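Side-chain contacts in probable spore coat polysaccharide biosynthesis protein E (PDB 3G8R), which probably acts as an N-acylneuraminate-9-phosphate synthase of the NeuB family, here as a zinc-bound TIM barrel followed by a SAF domain: residues Asp105-Ala109 against His110-Ile114; Ile115-Ser119 against Cys120-Asp124; Trp125-Leu128 against Glu129-Arg133; Lys152-Ser155 against Phe156-Arg160; His168-Glu172 against Tyr173-Asp177. All coordinates share one frame; numbering follows the deposited sequence.

Interaction 1. Residues Asp105-Ala109 against His110-Ile114; sequences DLIEA and HGIEI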
# COMPACT_ATOMS: atom_id res chain seq x y z
N ASP A 105 -0.55 12.30 -35.82
CA ASP A 105 -1.22 13.27 -36.67
C ASP A 105 -2.70 13.03 -36.55
O ASP A 105 -3.48 13.96 -36.30
CB ASP A 105 -0.80 13.09 -38.12
CG ASP A 105 0.56 13.69 -38.40
OD1 ASP A 105 0.79 14.85 -37.99
OD2 ASP A 105 1.40 13.02 -39.06
N LEU A 106 -3.06 11.76 -36.70
CA LEU A 106 -4.42 11.33 -36.66
C LEU A 106 -5.06 11.64 -35.30
O LEU A 106 -6.18 12.18 -35.24
CB LEU A 106 -4.47 9.84 -36.93
CG LEU A 106 -5.52 9.29 -37.89
CD1 LEU A 106 -5.82 7.81 -37.56
CD2 LEU A 106 -6.81 10.13 -37.90
N ILE A 107 -4.36 11.29 -34.21
CA ILE A 107 -4.87 11.62 -32.88
C ILE A 107 -5.28 13.09 -32.81
O ILE A 107 -6.29 13.38 -32.21
CB ILE A 107 -3.85 11.30 -31.77
CG1 ILE A 107 -3.97 9.84 -31.30
CG2 ILE A 107 -4.02 12.26 -30.56
CD1 ILE A 107 -2.72 9.33 -30.61
N GLU A 108 -4.50 13.99 -33.42
CA GLU A 108 -4.80 15.42 -33.44
C GLU A 108 -6.14 15.72 -34.14
O GLU A 108 -7.02 16.43 -33.59
CB GLU A 108 -3.70 16.20 -34.16
CG GLU A 108 -2.28 15.97 -33.65
CD GLU A 108 -1.86 16.91 -32.53
OE1 GLU A 108 -0.67 16.88 -32.16
OE2 GLU A 108 -2.72 17.68 -32.03
N ALA A 109 -6.28 15.19 -35.35
CA ALA A 109 -7.50 15.35 -36.14
C ALA A 109 -8.77 14.93 -35.38
O ALA A 109 -9.85 15.55 -35.53
CB ALA A 109 -7.37 14.57 -37.42
N HIS A 110 -8.63 13.89 -34.57
CA HIS A 110 -9.76 13.33 -33.89
C HIS A 110 -10.09 14.09 -32.63
O HIS A 110 -11.12 13.86 -32.01
CB HIS A 110 -9.48 11.88 -33.61
CG HIS A 110 -9.56 11.02 -34.82
ND1 HIS A 110 -9.49 9.64 -34.76
CD2 HIS A 110 -9.73 11.33 -36.13
CE1 HIS A 110 -9.60 9.14 -35.98
NE2 HIS A 110 -9.76 10.15 -36.83
N GLY A 111 -9.25 15.04 -32.27
CA GLY A 111 -9.46 15.80 -31.02
C GLY A 111 -9.45 14.91 -29.78
O GLY A 111 -10.24 15.10 -28.85
N ILE A 112 -8.56 13.93 -29.80
CA ILE A 112 -8.29 13.11 -28.63
C ILE A 112 -7.57 13.98 -27.61
O ILE A 112 -6.75 14.79 -27.98
CB ILE A 112 -7.45 11.87 -29.03
CG1 ILE A 112 -8.38 10.81 -29.64
CG2 ILE A 112 -6.70 11.31 -27.82
CD1 ILE A 112 -7.83 10.15 -30.85
N GLU A 113 -7.91 13.82 -26.33
CA GLU A 113 -7.42 14.68 -25.24
C GLU A 113 -6.06 14.29 -24.70
O GLU A 113 -5.33 15.17 -24.24
CB GLU A 113 -8.41 14.71 -24.08
CG GLU A 113 -9.82 15.18 -24.46
CD GLU A 113 -10.86 14.85 -23.39
OE1 GLU A 113 -10.73 15.36 -22.24
OE2 GLU A 113 -11.81 14.08 -23.71
N ILE A 114 -5.73 12.99 -24.73
CA ILE A 114 -4.50 12.45 -24.11
C ILE A 114 -3.72 11.36 -24.93
O ILE A 114 -4.32 10.58 -25.70
CB ILE A 114 -4.84 11.89 -22.70
CG1 ILE A 114 -5.37 13.00 -21.78
CG2 ILE A 114 -3.64 11.14 -22.08
CD1 ILE A 114 -5.94 12.52 -20.41
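The backbone of Asp105-Ala109, the last turn of helix 101-109, meets His110-Ile114 through His110 N, which donates to Leu106 O at 3.1 Å nearly in line with that carbonyl, and through Gly111 N, which reaches Glu108 O at 2.9 Å from above the carbonyl plane. Among the side chains, Leu106 places its CD2 methyl over one face of the His110 imidazole, on the NE2 and CE1 side. The ring sits there because its CG is anti to the carbonyl carbon and beside the backbone N (chi1 -74°), while ND1 is hydrogen-bonded to Tyr47 OH, which should restrict its rotation. The bond of Gly111 N and a weak one from Ile112 N to Ile107 O (3.4 Å), both running back into the last turn, make a Schellman motif with the positive phi of Gly111 (61°); it ends the helix that leads into barrel strand 114-117. Ile107 and Ile112 meet at about a right angle, CG2 of Ile107 lying 3.8 Å from CB of Ile112. Both residues are buried and also touch Tyr47 on strand 40-47. Glu108 has its OE1 bonded to Ser134 OG.

Interaction 2. Residues Ile115-Ser119 against Cys120-Asp124; sequences IKIAS and CSFTD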
# COMPACT_ATOMS: atom_id res chain seq x y z
N ILE A 115 -2.40 11.31 -24.75
CA ILE A 115 -1.55 10.34 -25.44
C ILE A 115 -0.99 9.27 -24.52
O ILE A 115 -0.21 9.59 -23.63
CB ILE A 115 -0.38 11.05 -26.19
CG1 ILE A 115 -0.91 11.88 -27.35
CG2 ILE A 115 0.66 10.03 -26.71
CD1 ILE A 115 0.00 13.00 -27.83
N LYS A 116 -1.36 8.01 -24.70
CA LYS A 116 -0.61 6.98 -23.98
C LYS A 116 0.58 6.57 -24.81
O LYS A 116 0.46 6.41 -26.01
CB LYS A 116 -1.43 5.74 -23.64
CG LYS A 116 -1.27 5.33 -22.18
CD LYS A 116 -0.16 4.32 -21.89
CE LYS A 116 -0.66 2.89 -22.10
NZ LYS A 116 -0.03 1.88 -21.15
N ILE A 117 1.72 6.43 -24.17
CA ILE A 117 2.83 5.74 -24.79
C ILE A 117 2.87 4.29 -24.30
O ILE A 117 2.98 4.03 -23.10
CB ILE A 117 4.13 6.43 -24.41
CG1 ILE A 117 4.12 7.86 -24.93
CG2 ILE A 117 5.37 5.63 -24.89
CD1 ILE A 117 5.40 8.63 -24.62
N ALA A 118 2.79 3.33 -25.21
CA ALA A 118 2.96 1.94 -24.82
C ALA A 118 4.39 1.63 -24.38
O ALA A 118 5.34 2.32 -24.75
CB ALA A 118 2.57 1.03 -25.96
N SER A 119 4.55 0.58 -23.60
CA SER A 119 5.86 0.23 -23.06
C SER A 119 6.82 -0.13 -24.16
O SER A 119 8.03 0.01 -23.99
CB SER A 119 5.75 -0.96 -22.10
OG SER A 119 4.39 -1.19 -21.76
N CYS A 120 6.29 -0.62 -25.28
CA CYS A 120 7.11 -1.08 -26.42
C CYS A 120 7.68 0.11 -27.16
O CYS A 120 8.83 0.08 -27.65
CB CYS A 120 6.30 -1.96 -27.37
SG CYS A 120 4.79 -1.19 -27.97
N SER A 121 6.89 1.18 -27.23
CA SER A 121 7.31 2.41 -27.86
C SER A 121 7.97 3.31 -26.86
O SER A 121 8.31 4.45 -27.19
CB SER A 121 6.11 3.15 -28.43
OG SER A 121 5.06 2.27 -28.76
N PHE A 122 8.14 2.86 -25.62
CA PHE A 122 8.68 3.76 -24.62
C PHE A 122 9.97 4.39 -25.11
O PHE A 122 10.14 5.58 -24.97
CB PHE A 122 8.85 3.14 -23.22
CG PHE A 122 9.14 4.16 -22.13
CD1 PHE A 122 10.39 4.20 -21.49
CD2 PHE A 122 8.17 5.10 -21.74
CE1 PHE A 122 10.68 5.16 -20.49
CE2 PHE A 122 8.45 6.05 -20.74
CZ PHE A 122 9.72 6.07 -20.11
N THR A 123 10.86 3.63 -25.73
CA THR A 123 12.12 4.20 -26.22
C THR A 123 12.18 4.37 -27.75
O THR A 123 13.25 4.57 -28.33
CB THR A 123 13.33 3.38 -25.74
OG1 THR A 123 13.08 1.98 -25.95
CG2 THR A 123 13.55 3.62 -24.29
N ASP A 124 11.03 4.28 -28.39
CA ASP A 124 10.91 4.52 -29.81
C ASP A 124 11.08 6.05 -30.05
O ASP A 124 10.10 6.79 -30.29
CB ASP A 124 9.53 3.98 -30.25
CG ASP A 124 9.37 3.87 -31.76
OD1 ASP A 124 9.71 4.85 -32.45
OD2 ASP A 124 8.85 2.81 -32.24
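Ala118 CB lies 3.7 Å from Cys120 SG, the closest approach between two side chains across this turn, and Ser121 OG stands 3.9 Å from the same Ala118 methyl. The sulfur reaches it because chi1 of Cys120 (55°) sets SG between the backbone N and the carbonyl carbon. A second apolar touch comes from Ile117, whose CG2 meets Phe122 CA at 3.8 Å and, more loosely, ring atom CD2 at 4.2 Å. With Phe122 CG anti to its own N (chi1 -168°), the rest of the ring leads away toward Val153. The backbone bonds across the turn are weak: Ser121 N to Ala118 O (3.1 Å) is bent, with an angle of 123° at the hydrogen, and Phe122 N to Ser119 O is long at 3.3 Å. A firmer bond, Asp124 N to Ser121 O at 3.0 Å, closes a type I beta turn and brings Asp124 to the N-cap of helix 125-132, where OD1 makes a weak bond to Leu127 N. From the second subunit, Arg280 forms a salt bridge with Asp124 OD1 and Arg279 NE donates to Cys120 O. Ser119 comes within about 6 Å of the zinc ligand His202, measured between side chains. This is the loop after the fourth strand of a TIM barrel, on the C-terminal rim where such barrels carry their active sites.

Interaction 3. Residues Trp125-Leu128 against Glu129-Arg133; sequences WPLL and ERIAR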
# COMPACT_ATOMS: atom_id res chain seq x y z
N TRP A 125 12.34 6.48 -29.96
CA TRP A 125 12.74 7.89 -29.93
C TRP A 125 12.11 8.78 -30.99
O TRP A 125 11.60 9.86 -30.68
CB TRP A 125 14.25 8.00 -30.05
CG TRP A 125 14.94 7.25 -28.98
CD1 TRP A 125 15.80 6.18 -29.14
CD2 TRP A 125 14.82 7.48 -27.57
NE1 TRP A 125 16.23 5.75 -27.91
CE2 TRP A 125 15.64 6.52 -26.93
CE3 TRP A 125 14.09 8.40 -26.80
CZ2 TRP A 125 15.74 6.44 -25.51
CZ3 TRP A 125 14.19 8.33 -25.39
CH2 TRP A 125 15.01 7.35 -24.77
N PRO A 126 12.15 8.34 -32.25
CA PRO A 126 11.48 9.12 -33.29
C PRO A 126 10.01 9.32 -32.96
O PRO A 126 9.48 10.40 -33.23
CB PRO A 126 11.60 8.23 -34.53
CG PRO A 126 12.74 7.32 -34.25
CD PRO A 126 12.77 7.11 -32.78
N LEU A 127 9.35 8.31 -32.38
CA LEU A 127 7.94 8.45 -32.04
C LEU A 127 7.78 9.47 -30.93
O LEU A 127 6.80 10.22 -30.93
CB LEU A 127 7.30 7.11 -31.62
CG LEU A 127 5.84 7.26 -31.17
CD1 LEU A 127 4.96 7.89 -32.27
CD2 LEU A 127 5.21 5.98 -30.66
N LEU A 128 8.74 9.49 -30.00
CA LEU A 128 8.70 10.43 -28.89
C LEU A 128 8.88 11.86 -29.38
O LEU A 128 8.16 12.76 -28.95
CB LEU A 128 9.73 10.09 -27.81
CG LEU A 128 9.53 8.79 -27.04
CD1 LEU A 128 10.27 8.84 -25.72
CD2 LEU A 128 8.06 8.48 -26.78
N GLU A 129 9.84 12.06 -30.27
CA GLU A 129 10.03 13.37 -30.88
C GLU A 129 8.69 13.85 -31.44
O GLU A 129 8.28 14.96 -31.13
CB GLU A 129 11.11 13.35 -31.96
CG GLU A 129 12.55 13.35 -31.42
CD GLU A 129 13.60 12.88 -32.45
OE1 GLU A 129 13.36 11.86 -33.16
OE2 GLU A 129 14.70 13.50 -32.53
N ARG A 130 8.00 13.00 -32.20
CA ARG A 130 6.71 13.39 -32.77
C ARG A 130 5.68 13.75 -31.73
O ARG A 130 4.87 14.65 -31.98
CB ARG A 130 6.09 12.37 -33.72
CG ARG A 130 5.76 12.99 -35.10
CD ARG A 130 4.35 13.59 -35.33
NE ARG A 130 3.95 14.67 -34.42
CZ ARG A 130 2.77 15.31 -34.48
NH1 ARG A 130 1.87 15.02 -35.41
NH2 ARG A 130 2.49 16.23 -33.57
N ILE A 131 5.73 13.07 -30.59
CA ILE A 131 4.76 13.29 -29.51
C ILE A 131 5.08 14.58 -28.78
O ILE A 131 4.19 15.35 -28.41
CB ILE A 131 4.74 12.11 -28.52
CG1 ILE A 131 4.14 10.87 -29.20
CG2 ILE A 131 4.00 12.47 -27.28
CD1 ILE A 131 4.24 9.55 -28.41
N ALA A 132 6.37 14.80 -28.56
CA ALA A 132 6.84 15.99 -27.85
C ALA A 132 6.39 17.26 -28.56
O ALA A 132 6.04 18.22 -27.92
CB ALA A 132 8.34 15.98 -27.75
N ARG A 133 6.40 17.26 -29.88
CA ARG A 133 5.96 18.43 -30.59
C ARG A 133 4.43 18.54 -30.60
O ARG A 133 3.87 19.29 -31.37
CB ARG A 133 6.61 18.54 -31.98
CG ARG A 133 6.04 17.72 -33.10
CD ARG A 133 6.63 18.19 -34.46
NE ARG A 133 7.97 17.64 -34.71
CZ ARG A 133 8.24 16.66 -35.58
NH1 ARG A 133 7.26 16.12 -36.31
NH2 ARG A 133 9.49 16.22 -35.72
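Leu128 O accepts the shortest of the four backbone bonds across this contact, from Ala132 N at 2.7 Å, with the donor N lying nearly on the line of the C=O bond. Trp125 O receives Glu129 N at 2.8 Å, from a similar position and with a nearly straight N-H...O angle of 169°. Between these two, Arg130 N to Pro126 O is longer, 3.2 Å, and Ile131 N reaches Leu127 O with a more bent angle of 139°. All four are i to i+4 bonds, the alpha-helical pattern. The helix they build, 125-132, is the crossover of a beta-alpha-beta unit that links strands 114-117 and 138-141 of the TIM barrel, and its buried face is apolar. There Leu127 and Ile131 cross at a slant, CG of Leu127 meeting CD1 of Ile131 at 3.9 Å. Chi1 of Leu127 (176°) swings CG away from its own N and alongside its carbonyl carbon, which brings the branch toward the next turn. The same CD1 of Ile131 lies 4.3 Å from CD2 of Leu128, so one methyl bridges two leucines, and both Leu128 and Ile131 pack on Ile117 of the strand beneath. On another side, Glu129 sends its extended chain back along the first turn until OE1 comes 3.3 Å from CA of Pro126. Pro126 and Glu129 also pack against Ala312 and Lys317 of the second subunit. The guanidinium of Arg130, carried on a chain bent at chi2 and chi3, leads off toward helix 101-109, where its NH1 forms a salt bridge with Asp105 OD1.

Interaction 4. Residues Lys152-Ser155 against Phe156-Arg160; sequences KVVS and FMLHR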
# COMPACT_ATOMS: atom_id res chain seq x y z
N LYS A 152 15.74 9.39 -18.89
CA LYS A 152 15.92 10.24 -20.06
C LYS A 152 14.56 10.78 -20.45
O LYS A 152 14.38 12.01 -20.60
CB LYS A 152 16.53 9.52 -21.25
CG LYS A 152 18.03 9.51 -21.24
CD LYS A 152 18.64 8.49 -22.21
CE LYS A 152 19.99 7.97 -21.67
NZ LYS A 152 20.13 6.49 -21.87
N VAL A 153 13.61 9.86 -20.56
CA VAL A 153 12.28 10.19 -21.01
C VAL A 153 11.56 11.16 -20.07
O VAL A 153 10.94 12.10 -20.52
CB VAL A 153 11.44 8.92 -21.20
CG1 VAL A 153 10.00 9.31 -21.40
CG2 VAL A 153 11.91 8.16 -22.40
N VAL A 154 11.65 10.92 -18.76
CA VAL A 154 11.03 11.82 -17.81
C VAL A 154 11.64 13.19 -17.96
O VAL A 154 10.97 14.13 -18.35
CB VAL A 154 11.19 11.35 -16.35
CG1 VAL A 154 10.99 12.49 -15.42
CG2 VAL A 154 10.17 10.33 -16.03
N SER A 155 12.93 13.29 -17.68
CA SER A 155 13.66 14.53 -17.79
C SER A 155 13.31 15.29 -19.08
O SER A 155 12.96 16.46 -19.04
CB SER A 155 15.16 14.22 -17.72
OG SER A 155 15.95 15.26 -18.24
N PHE A 156 13.35 14.59 -20.20
CA PHE A 156 13.18 15.24 -21.47
C PHE A 156 11.78 15.80 -21.66
O PHE A 156 11.63 16.91 -22.13
CB PHE A 156 13.56 14.28 -22.58
CG PHE A 156 12.75 14.41 -23.85
CD1 PHE A 156 11.58 13.68 -24.02
CD2 PHE A 156 13.18 15.23 -24.88
CE1 PHE A 156 10.84 13.78 -25.18
CE2 PHE A 156 12.45 15.33 -26.05
CZ PHE A 156 11.27 14.60 -26.20
N MSE A 157 10.77 15.03 -21.28
CA MSE A 157 9.39 15.50 -21.25
C MSE A 157 9.16 16.63 -20.24
O MSE A 157 8.44 17.58 -20.52
CB MSE A 157 8.45 14.34 -20.98
CG MSE A 157 8.35 13.32 -22.14
SE MSE A 157 7.40 13.91 -23.55
CE MSE A 157 7.80 12.71 -24.81
N LEU A 158 9.76 16.54 -19.06
CA LEU A 158 9.49 17.52 -18.00
C LEU A 158 10.10 18.86 -18.33
O LEU A 158 9.57 19.93 -17.99
CB LEU A 158 10.03 17.05 -16.66
CG LEU A 158 9.20 16.11 -15.78
CD1 LEU A 158 9.88 15.91 -14.42
CD2 LEU A 158 7.76 16.53 -15.61
N HIS A 159 11.26 18.79 -18.96
CA HIS A 159 11.88 19.95 -19.51
C HIS A 159 11.18 20.14 -20.83
O HIS A 159 11.12 19.20 -21.63
CB HIS A 159 13.35 19.66 -19.76
CG HIS A 159 14.10 20.86 -20.22
ND1 HIS A 159 14.54 21.01 -21.51
CD2 HIS A 159 14.48 21.98 -19.55
CE1 HIS A 159 15.17 22.16 -21.63
NE2 HIS A 159 15.15 22.77 -20.45
N ARG A 160 10.63 21.32 -21.06
CA ARG A 160 9.65 21.49 -22.15
C ARG A 160 8.22 21.16 -21.66
O ARG A 160 7.30 20.90 -22.45
CB ARG A 160 10.07 20.73 -23.42
CG ARG A 160 9.32 19.47 -23.72
CD ARG A 160 10.11 18.57 -24.66
NE ARG A 160 11.04 19.29 -25.53
CZ ARG A 160 12.37 19.27 -25.41
NH1 ARG A 160 12.97 18.57 -24.42
NH2 ARG A 160 13.12 19.97 -26.27
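Leu158 reaches back one turn onto Val154. CB lies 3.5 Å from Val154 O; CG remains near that oxygen and approaches Val154 CG1; CD1 completes the touch with CG1 at 3.7 Å. The two side chains lie side by side and point the same way, as expected for residues four apart on a helix. Chi1 of Leu158 (-85°) keeps CG next to its backbone N, which leaves the branch lying beside the valine. Leu158 N bonds to Val154 O at 2.8 Å, nearly in line with the carbonyl. Met157, a selenomethionine, runs differently: its CG passes 3.3 Å from Val153 O before the chain bends at chi2 and its end leads away from this turn; the side chain also touches Leu164. Phe156 turns an edge to Val153 O, which lies near the ring plane, and one face toward CD of Arg160, offset toward the rim. Arg160 in turn folds back so that NH1 donates to Phe156 O at 3.1 Å, the oxygen lying 2° out of the guanidinium plane. His159 N still closes a helical bond to Ser155 O at 2.9 Å. Val154 and Met157 thus face strand 164-168 and Val153 faces helix 125-132, while at the C-terminal end the Arg160 guanidinium donates to a carbonyl that lacks the i+4 helical N-H, which would probably ease the negative end of the helix dipole.

Interaction 5. Residues His168-Glu172 against Tyr173-Asp177; sequences HCVAE and YPTPD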
# COMPACT_ATOMS: atom_id res chain seq x y z
N HIS A 168 3.35 1.95 -13.83
CA HIS A 168 3.96 0.65 -13.68
C HIS A 168 3.16 -0.30 -14.57
O HIS A 168 1.95 -0.16 -14.69
CB HIS A 168 4.00 0.20 -12.21
CG HIS A 168 4.28 -1.25 -12.04
ND1 HIS A 168 5.47 -1.83 -12.42
CD2 HIS A 168 3.51 -2.25 -11.54
CE1 HIS A 168 5.42 -3.12 -12.16
NE2 HIS A 168 4.26 -3.40 -11.60
N CYS A 169 3.85 -1.18 -15.26
CA CYS A 169 3.19 -2.33 -15.80
C CYS A 169 4.17 -3.43 -16.12
O CYS A 169 5.37 -3.22 -16.18
CB CYS A 169 2.29 -1.99 -17.00
SG CYS A 169 3.09 -1.59 -18.52
N VAL A 170 3.62 -4.62 -16.29
CA VAL A 170 4.41 -5.77 -16.63
C VAL A 170 3.91 -6.33 -17.95
O VAL A 170 2.69 -6.48 -18.18
CB VAL A 170 4.34 -6.82 -15.53
CG1 VAL A 170 5.31 -7.93 -15.81
CG2 VAL A 170 4.64 -6.17 -14.17
N ALA A 171 4.86 -6.63 -18.83
CA ALA A 171 4.57 -7.15 -20.14
C ALA A 171 4.45 -8.68 -20.11
O ALA A 171 5.14 -9.39 -20.83
CB ALA A 171 5.63 -6.70 -21.13
N GLU A 172 3.60 -9.19 -19.25
CA GLU A 172 3.25 -10.59 -19.36
C GLU A 172 1.77 -10.59 -19.51
O GLU A 172 1.03 -9.89 -18.80
CB GLU A 172 3.73 -11.42 -18.18
CG GLU A 172 5.25 -11.50 -18.12
CD GLU A 172 5.79 -11.94 -16.77
OE1 GLU A 172 6.95 -11.57 -16.43
OE2 GLU A 172 5.06 -12.66 -16.04
N TYR A 173 1.33 -11.36 -20.50
CA TYR A 173 0.01 -11.20 -21.04
C TYR A 173 -0.65 -12.54 -20.96
O TYR A 173 -0.53 -13.34 -21.87
CB TYR A 173 0.14 -10.78 -22.50
CG TYR A 173 0.56 -9.33 -22.74
CD1 TYR A 173 1.91 -8.97 -22.88
CD2 TYR A 173 -0.39 -8.33 -22.87
CE1 TYR A 173 2.31 -7.63 -23.12
CE2 TYR A 173 -0.02 -7.00 -23.13
CZ TYR A 173 1.33 -6.66 -23.24
OH TYR A 173 1.64 -5.34 -23.49
N PRO A 174 -1.35 -12.84 -19.86
CA PRO A 174 -1.66 -12.13 -18.63
C PRO A 174 -0.53 -12.24 -17.63
O PRO A 174 0.45 -12.97 -17.86
CB PRO A 174 -2.85 -12.90 -18.09
CG PRO A 174 -2.54 -14.28 -18.52
CD PRO A 174 -1.98 -14.17 -19.88
N THR A 175 -0.67 -11.54 -16.51
CA THR A 175 0.40 -11.47 -15.52
C THR A 175 0.09 -12.32 -14.31
O THR A 175 -0.96 -12.16 -13.69
CB THR A 175 0.66 -10.04 -15.08
OG1 THR A 175 0.71 -9.18 -16.25
CG2 THR A 175 1.94 -9.96 -14.31
N PRO A 176 0.98 -13.28 -13.99
CA PRO A 176 0.83 -14.06 -12.76
C PRO A 176 0.82 -13.20 -11.51
O PRO A 176 1.48 -12.17 -11.45
CB PRO A 176 2.08 -14.96 -12.76
CG PRO A 176 2.48 -15.11 -14.16
CD PRO A 176 1.92 -13.89 -14.94
N ASP A 177 0.07 -13.64 -10.51
CA ASP A 177 -0.04 -12.96 -9.22
C ASP A 177 1.33 -12.77 -8.64
O ASP A 177 1.70 -11.66 -8.31
CB ASP A 177 -0.87 -13.81 -8.29
CG ASP A 177 -2.25 -14.09 -8.84
OD1 ASP A 177 -2.42 -14.03 -10.07
OD2 ASP A 177 -3.17 -14.36 -8.04
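Thr175 turns OG1 beside its own backbone N and anti to its carbonyl carbon (chi1 -46°), and this aims the hydroxyl back at Glu172. The bond that results, OG1 donating to Glu172 O, is short at 2.7 Å, and the donor is tilted 26° from the carbonyl plane. It spans a reversal of the chain that includes the cis peptide bond before Pro174. The same torsion leaves CG2 anti to the backbone N, where it comes within 4.1 Å of Val170 CB. Just before it in the chain, Ala171 is the centre of an inverse gamma turn, marked by a weak bond from Glu172 N to Val170 O at 3.1 Å. The Tyr173 ring folds back obliquely along this backbone, with CE1 standing 4.0 Å from Ala171 CB. Glu172 extends its chain and crosses Pro176 at about a right angle, OE2 lying 3.5 Å from CD of the proline ring; that oxygen's bonded partner is His179 ND1. Outside the loop, the Tyr173 ring meets that of the zinc ligand His202 with planes at about 45° and packs edge-to-face on Tyr238. Val170 O accepts a hydrogen bond from His202 ND1, and Glu271 of the second subunit accepts one from Ala171 N. The side chain of Tyr173 is about 4 Å from the zinc ion. The loop following the sixth barrel strand is thus a second shell to the metal: the bond from His202 ND1 to Val170 O probably fixes the rotation of the imidazole, consistent with NE2 being turned to the zinc.

Overall arrangement
Interactions 1, 2 and 3 follow one another along helix 101-109, strand 114-117 and helix 125-132. Although the centres of interactions 1 and 3 are 15 Å apart, the salt bridge between Asp105 OD1 and Arg130 NH1, at 2.8 Å, joins the two helices. Interactions 2 and 3 share an apolar seam, with Ile117 CD1 at 3.4 Å from Leu128 CD2, and Phe122 CZ continues it to Val153 CG1 of interaction 4 at 3.5 Å. Ala132 and Phe156 also join interactions 3 and 4. Interactions 2 and 5 meet at Ser119 and Cys169 near the zinc of His202 and His225, whereas interactions 1, 3 and 4 lie away from it.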